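Local coordinates for glutathione S-transferase (Natrialba magadii ATCC 43099, PDB 6GZF), which is a xi-class glutathione transferase that probably acts as a glutathionyl-hydroquinone reductase, using glutathione, at residues 181-186 with 230-235; 216-221 with 245-250. All coordinates share one frame; numbering follows the deposited sequence.

Contact 1 (181-186 with 230-235); sequences DQIIDN and YLAGDR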
loop_
_atom_site.group_PDB
_atom_site.type_symbol
_atom_site.label_atom_id
_atom_site.label_comp_id
_atom_site.label_asym_id
_atom_site.label_seq_id
_atom_site.Cartn_x
_atom_site.Cartn_y
_atom_site.Cartn_z
ATOM N N ASP A 181 -4.556 -30.947 -9.599
ATOM C CA ASP A 181 -5.755 -30.343 -10.168
ATOM C C ASP A 181 -6.630 -29.729 -9.078
ATOM O O ASP A 181 -7.362 -28.771 -9.324
ATOM C CB ASP A 181 -6.553 -31.378 -10.965
ATOM C CG ASP A 181 -5.804 -31.880 -12.184
ATOM O OD1 ASP A 181 -5.141 -31.061 -12.855
ATOM O OD2 ASP A 181 -5.878 -33.092 -12.474
ATOM N N GLN A 182 -6.547 -30.285 -7.872
ATOM C CA GLN A 182 -7.336 -29.792 -6.750
ATOM C C GLN A 182 -6.782 -28.474 -6.215
ATOM O O GLN A 182 -7.530 -27.522 -5.994
ATOM C CB GLN A 182 -7.379 -30.828 -5.626
ATOM C CG GLN A 182 -8.311 -30.457 -4.484
ATOM C CD GLN A 182 -8.067 -31.283 -3.235
ATOM O OE1 GLN A 182 -7.030 -31.151 -2.583
ATOM N NE2 GLN A 182 -9.023 -32.139 -2.895
ATOM N N ILE A 183 -5.469 -28.431 -6.007
ATOM C CA ILE A 183 -4.815 -27.250 -5.454
ATOM C C ILE A 183 -4.961 -26.046 -6.381
ATOM O O ILE A 183 -5.238 -24.934 -5.929
ATOM C CB ILE A 183 -3.320 -27.509 -5.184
ATOM C CG1 ILE A 183 -3.153 -28.624 -4.152
ATOM C CG2 ILE A 183 -2.633 -26.244 -4.695
ATOM C CD1 ILE A 183 -1.717 -28.934 -3.821
ATOM N N ILE A 184 -4.775 -26.279 -7.678
ATOM C CA ILE A 184 -4.928 -25.229 -8.682
ATOM C C ILE A 184 -6.328 -24.622 -8.631
ATOM O O ILE A 184 -6.492 -23.404 -8.705
ATOM C CB ILE A 184 -4.654 -25.764 -10.104
ATOM C CG1 ILE A 184 -3.192 -26.191 -10.243
ATOM C CG2 ILE A 184 -4.994 -24.714 -11.151
ATOM C CD1 ILE A 184 -2.898 -26.956 -11.515
ATOM N N ASP A 185 -7.333 -25.479 -8.483
ATOM C CA ASP A 185 -8.718 -25.029 -8.434
ATOM C C ASP A 185 -9.014 -24.255 -7.152
ATOM O O ASP A 185 -9.757 -23.274 -7.169
ATOM C CB ASP A 185 -9.669 -26.221 -8.559
ATOM C CG ASP A 185 -11.051 -25.816 -9.035
ATOM O OD1 ASP A 185 -11.282 -25.824 -10.263
ATOM O OD2 ASP A 185 -11.906 -25.490 -8.183
ATOM N N ASN A 186 -8.427 -24.695 -6.042
ATOM C CA ASN A 186 -8.687 -24.077 -4.747
ATOM C C ASN A 186 -8.102 -22.670 -4.666
ATOM O O ASN A 186 -8.836 -21.705 -4.466
ATOM C CB ASN A 186 -8.127 -24.948 -3.616
ATOM C CG ASN A 186 -8.550 -24.468 -2.231
ATOM O OD1 ASN A 186 -9.043 -23.350 -2.062
ATOM N ND2 ASN A 186 -8.346 -25.316 -1.228
ATOM N N TYR A 230 6.696 -29.011 -1.214
ATOM C CA TYR A 230 5.871 -28.363 -2.224
ATOM C C TYR A 230 4.385 -28.520 -1.910
ATOM O O TYR A 230 4.014 -29.208 -0.958
ATOM C CB TYR A 230 6.194 -28.923 -3.610
ATOM C CG TYR A 230 7.655 -28.788 -3.983
ATOM C CD1 TYR A 230 8.239 -27.538 -4.139
ATOM C CD2 TYR A 230 8.450 -29.911 -4.174
ATOM C CE1 TYR A 230 9.574 -27.410 -4.476
ATOM C CE2 TYR A 230 9.785 -29.793 -4.513
ATOM C CZ TYR A 230 10.343 -28.539 -4.662
ATOM O OH TYR A 230 11.672 -28.418 -5.000
ATOM N N LEU A 231 3.542 -27.872 -2.710
ATOM C CA LEU A 231 2.103 -27.852 -2.462
ATOM C C LEU A 231 1.485 -29.244 -2.539
ATOM O O LEU A 231 0.708 -29.634 -1.668
ATOM C CB LEU A 231 1.408 -26.913 -3.450
ATOM C CG LEU A 231 1.720 -25.427 -3.267
ATOM C CD1 LEU A 231 0.991 -24.591 -4.305
ATOM C CD2 LEU A 231 1.355 -24.978 -1.862
ATOM N N ALA A 232 1.832 -29.991 -3.582
ATOM C CA ALA A 232 1.380 -31.372 -3.706
ATOM C C ALA A 232 2.294 -32.294 -2.908
ATOM O O ALA A 232 2.132 -33.514 -2.921
ATOM C CB ALA A 232 1.329 -31.795 -5.165
ATOM N N GLY A 233 3.264 -31.698 -2.221
ATOM C CA GLY A 233 4.119 -32.435 -1.312
ATOM C C GLY A 233 5.521 -32.703 -1.819
ATOM O O GLY A 233 6.384 -31.824 -1.804
ATOM N N ASP A 234 5.741 -33.929 -2.277
ATOM C CA ASP A 234 7.075 -34.420 -2.599
ATOM C C ASP A 234 7.686 -33.793 -3.850
ATOM O O ASP A 234 8.907 -33.665 -3.951
ATOM C CB ASP A 234 7.032 -35.941 -2.762
ATOM C CG ASP A 234 8.405 -36.577 -2.683
ATOM O OD1 ASP A 234 9.248 -36.080 -1.905
ATOM O OD2 ASP A 234 8.643 -37.574 -3.396
ATOM N N ARG A 235 6.846 -33.407 -4.805
ATOM C CA ARG A 235 7.346 -33.004 -6.117
ATOM C C ARG A 235 6.866 -31.632 -6.586
ATOM O O ARG A 235 5.787 -31.172 -6.216
ATOM C CB ARG A 235 6.956 -34.052 -7.160
ATOM C CG ARG A 235 7.346 -35.472 -6.794
ATOM C CD ARG A 235 7.415 -36.331 -8.037
ATOM N NE ARG A 235 8.308 -35.740 -9.027
ATOM C CZ ARG A 235 8.389 -36.135 -10.292
ATOM N NH1 ARG A 235 9.233 -35.536 -11.122
ATOM N NH2 ARG A 235 7.625 -37.127 -10.728
#

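Contact 2 (216-221 with 245-250); sequences GALAHW and TTLVRF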
loop_
_atom_site.group_PDB
_atom_site.type_symbol
_atom_site.label_atom_id
_atom_site.label_comp_id
_atom_site.label_asym_id
_atom_site.label_seq_id
_atom_site.Cartn_x
_atom_site.Cartn_y
_atom_site.Cartn_z
ATOM N N GLY A 216 -6.558 -15.675 4.712
ATOM C CA GLY A 216 -7.025 -16.912 5.305
ATOM C C GLY A 216 -6.481 -18.083 4.513
ATOM O O GLY A 216 -6.007 -19.068 5.080
ATOM N N ALA A 217 -6.542 -17.963 3.189
ATOM C CA ALA A 217 -6.025 -18.990 2.293
ATOM C C ALA A 217 -4.509 -19.112 2.407
ATOM O O ALA A 217 -3.962 -20.215 2.386
ATOM C CB ALA A 217 -6.425 -18.689 0.856
ATOM N N LEU A 218 -3.837 -17.971 2.526
ATOM C CA LEU A 218 -2.383 -17.942 2.645
ATOM C C LEU A 218 -1.917 -18.589 3.946
ATOM O O LEU A 218 -0.881 -19.254 3.981
ATOM C CB LEU A 218 -1.868 -16.504 2.560
ATOM C CG LEU A 218 -1.964 -15.841 1.185
ATOM C CD1 LEU A 218 -1.609 -14.365 1.272
ATOM C CD2 LEU A 218 -1.064 -16.556 0.187
ATOM N N ALA A 219 -2.688 -18.393 5.010
ATOM C CA ALA A 219 -2.358 -18.967 6.308
ATOM C C ALA A 219 -2.532 -20.483 6.294
ATOM O O ALA A 219 -1.793 -21.206 6.964
ATOM C CB ALA A 219 -3.213 -18.344 7.398
ATOM N N HIS A 220 -3.511 -20.955 5.530
ATOM C CA HIS A 220 -3.772 -22.385 5.419
ATOM C C HIS A 220 -2.606 -23.105 4.754
ATOM O O HIS A 220 -2.070 -24.071 5.298
ATOM C CB HIS A 220 -5.059 -22.642 4.632
ATOM C CG HIS A 220 -5.190 -24.047 4.133
ATOM N ND1 HIS A 220 -5.121 -25.144 4.965
ATOM C CD2 HIS A 220 -5.380 -24.535 2.884
ATOM C CE1 HIS A 220 -5.266 -26.245 4.251
ATOM N NE2 HIS A 220 -5.425 -25.904 2.985
ATOM N N TRP A 221 -2.213 -22.624 3.580
ATOM C CA TRP A 221 -1.132 -23.247 2.825
ATOM C C TRP A 221 0.219 -23.040 3.498
ATOM O O TRP A 221 1.179 -23.749 3.205
ATOM C CB TRP A 221 -1.098 -22.710 1.393
ATOM C CG TRP A 221 -2.280 -23.139 0.577
ATOM C CD1 TRP A 221 -3.284 -22.345 0.107
ATOM C CD2 TRP A 221 -2.587 -24.471 0.148
ATOM N NE1 TRP A 221 -4.194 -23.098 -0.595
ATOM C CE2 TRP A 221 -3.790 -24.406 -0.584
ATOM C CE3 TRP A 221 -1.962 -25.711 0.310
ATOM C CZ2 TRP A 221 -4.379 -25.534 -1.152
ATOM C CZ3 TRP A 221 -2.547 -26.830 -0.255
ATOM C CH2 TRP A 221 -3.744 -26.732 -0.977
ATOM N N THR A 245 3.564 -17.315 -9.184
ATOM C CA THR A 245 3.413 -16.090 -9.962
ATOM C C THR A 245 2.606 -15.029 -9.217
ATOM O O THR A 245 2.676 -13.845 -9.545
ATOM C CB THR A 245 2.746 -16.369 -11.319
ATOM O OG1 THR A 245 1.513 -17.070 -11.114
ATOM C CG2 THR A 245 3.660 -17.214 -12.192
ATOM N N THR A 246 1.841 -15.457 -8.218
ATOM C CA THR A 246 1.118 -14.526 -7.363
ATOM C C THR A 246 2.021 -14.044 -6.233
ATOM O O THR A 246 2.164 -12.843 -6.007
ATOM C CB THR A 246 -0.150 -15.162 -6.764
ATOM O OG1 THR A 246 -1.049 -15.532 -7.818
ATOM C CG2 THR A 246 -0.848 -14.184 -5.831
ATOM N N LEU A 247 2.629 -14.998 -5.532
ATOM C CA LEU A 247 3.508 -14.708 -4.404
ATOM C C LEU A 247 4.674 -13.798 -4.782
ATOM O O LEU A 247 5.047 -12.909 -4.018
ATOM C CB LEU A 247 4.051 -16.009 -3.809
ATOM C CG LEU A 247 3.367 -16.554 -2.555
ATOM C CD1 LEU A 247 1.881 -16.764 -2.790
ATOM C CD2 LEU A 247 4.032 -17.848 -2.110
ATOM N N VAL A 248 5.238 -14.024 -5.965
ATOM C CA VAL A 248 6.411 -13.282 -6.415
ATOM C C VAL A 248 6.089 -11.800 -6.631
ATOM O O VAL A 248 6.984 -10.957 -6.648
ATOM C CB VAL A 248 6.990 -13.888 -7.720
ATOM C CG1 VAL A 248 6.120 -13.527 -8.916
ATOM C CG2 VAL A 248 8.425 -13.432 -7.940
ATOM N N ARG A 249 4.805 -11.488 -6.773
ATOM C CA ARG A 249 4.372 -10.117 -7.026
ATOM C C ARG A 249 3.687 -9.488 -5.817
ATOM O O ARG A 249 3.254 -8.337 -5.872
ATOM C CB ARG A 249 3.422 -10.076 -8.224
ATOM C CG ARG A 249 4.075 -10.405 -9.551
ATOM C CD ARG A 249 3.044 -10.492 -10.664
ATOM N NE ARG A 249 3.668 -10.483 -11.982
ATOM C CZ ARG A 249 4.187 -11.556 -12.572
ATOM N NH1 ARG A 249 4.162 -12.731 -11.956
ATOM N NH2 ARG A 249 4.736 -11.453 -13.773
ATOM N N PHE A 250 3.600 -10.241 -4.727
ATOM C CA PHE A 250 2.792 -9.829 -3.583
ATOM C C PHE A 250 3.393 -8.658 -2.807
ATOM O O PHE A 250 2.720 -7.654 -2.575
ATOM C CB PHE A 250 2.577 -11.015 -2.640
ATOM C CG PHE A 250 1.395 -10.857 -1.721
ATOM C CD1 PHE A 250 1.478 -10.072 -0.584
ATOM C CD2 PHE A 250 0.201 -11.501 -1.995
ATOM C CE1 PHE A 250 0.392 -9.929 0.258
ATOM C CE2 PHE A 250 -0.888 -11.362 -1.157
ATOM C CZ PHE A 250 -0.792 -10.574 -0.029
#

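Contact 1 (181-186 with 230-235)
Ile183 reaches out from helix 177-192 to Leu231 and Ala232, in the loop that precedes helix 238-247. Along the helical segment, Asp181 comes first, with a salt bridge to Arg155 and a hydrogen bond to Tyr172. Two residues on, Ile183 points toward the loop and supplies every contact from the helix. Its CG1 lies anti to the carbonyl carbon (chi1 -62°), and the extended second torsion carries CD1 straight out. That methyl lies 3.7 Å from Leu231 CB and sits over the Leu231-Ala232 peptide, 3.3 Å from Leu231 O. It also comes within 3.7 Å of Ala232 N, whereas Ala232 CB is more distant at 4.4 Å. The other branch is shorter: Ile183 CG2 comes within 4.0 Å of Leu231 CD1, and the two side chains meet at a slant. Leu231 and Ala232 occupy the corners of a type I turn. Tyr230 N donates to Gly233 O at 2.9 Å, and a weak return bond runs from Gly233 N to Tyr230 O. Gly233 has backbone angles that call for glycine, while Asp240 of helix 238-247 accepts the N-H of Leu231. This is a helix-to-loop contact of the all-helical GST C-terminal domain, in which Ile183 and Leu231 both also pack on Trp221 of helix 204-224. With no hydrogen bond across, it rests on van der Waals packing of Ile183 against apolar side chains and the turn's backbone.

Contact 2 (216-221 with 245-250)
Leu218, on helix 204-224, divides its two methyls between Leu247 and Phe250. Its CB points toward the 245-250 segment, and with CG anti to the carbonyl carbon (chi1 -71°) the chain continues in that direction. CB and CG only carry the fork; the touching is done by the tips. CD1 meets the far end of the Phe250 ring, 3.9 Å from CE2 and 4.1 Å from CZ, in an oblique approach. CD2 takes the other partner, Leu247 CD1, at 4.2 Å, where the leucines run alongside, pointing opposite ways. The ring comes out to meet Leu218 from the opposite direction because Phe250 CG is anti to its backbone N (chi1 -159°). The patch is purely hydrophobic and buried. Within the second segment, Arg249 turns its guanidinium back to Thr245: NH1 donates to the Thr245 carbonyl O over 3.0 Å, on a lone pair, with an N-H...O angle of 153° and the oxygen nearly in the guanidinium plane. The same NH1 also bonds His68 of helix 65-77, and the group makes weak bonds to the carbonyls of Tyr62 and Ala63, next to the predicted nucleophile Cys64. The ring of Phe250 is about 4 Å, between side chains, from Tyr254, predicted to lower the pKa of that cysteine. Through Leu218, helix 204-224 covers one flank of this segment; Thr246 bonds Asn192 of helix 177-192, and Arg249 reaches the connection between strand 56-60 and helix 65-77.

In the fold
From the N terminus, the chain leaves the thioredoxin-like domain and enters the helical one, where helix 177-192 supplies the first half of contact 1. Helix 204-224 follows with the first half of contact 2. The loop at 230-235 then closes contact 1, and 245-250, running from helix 238-247 into helix 250-254, closes contact 2. The two closures therefore cross. Trp221, at the end of segment 216-221, joins them: its indole packs on Ile183 through CH2, on Asn186 through CZ2 and on Leu231 through CE3. The two contacts join helices 177-192, 204-224 and 238-247 into the bundle characteristic of the GST C-terminal domain, with contact 2 nearer the predicted catalytic residues.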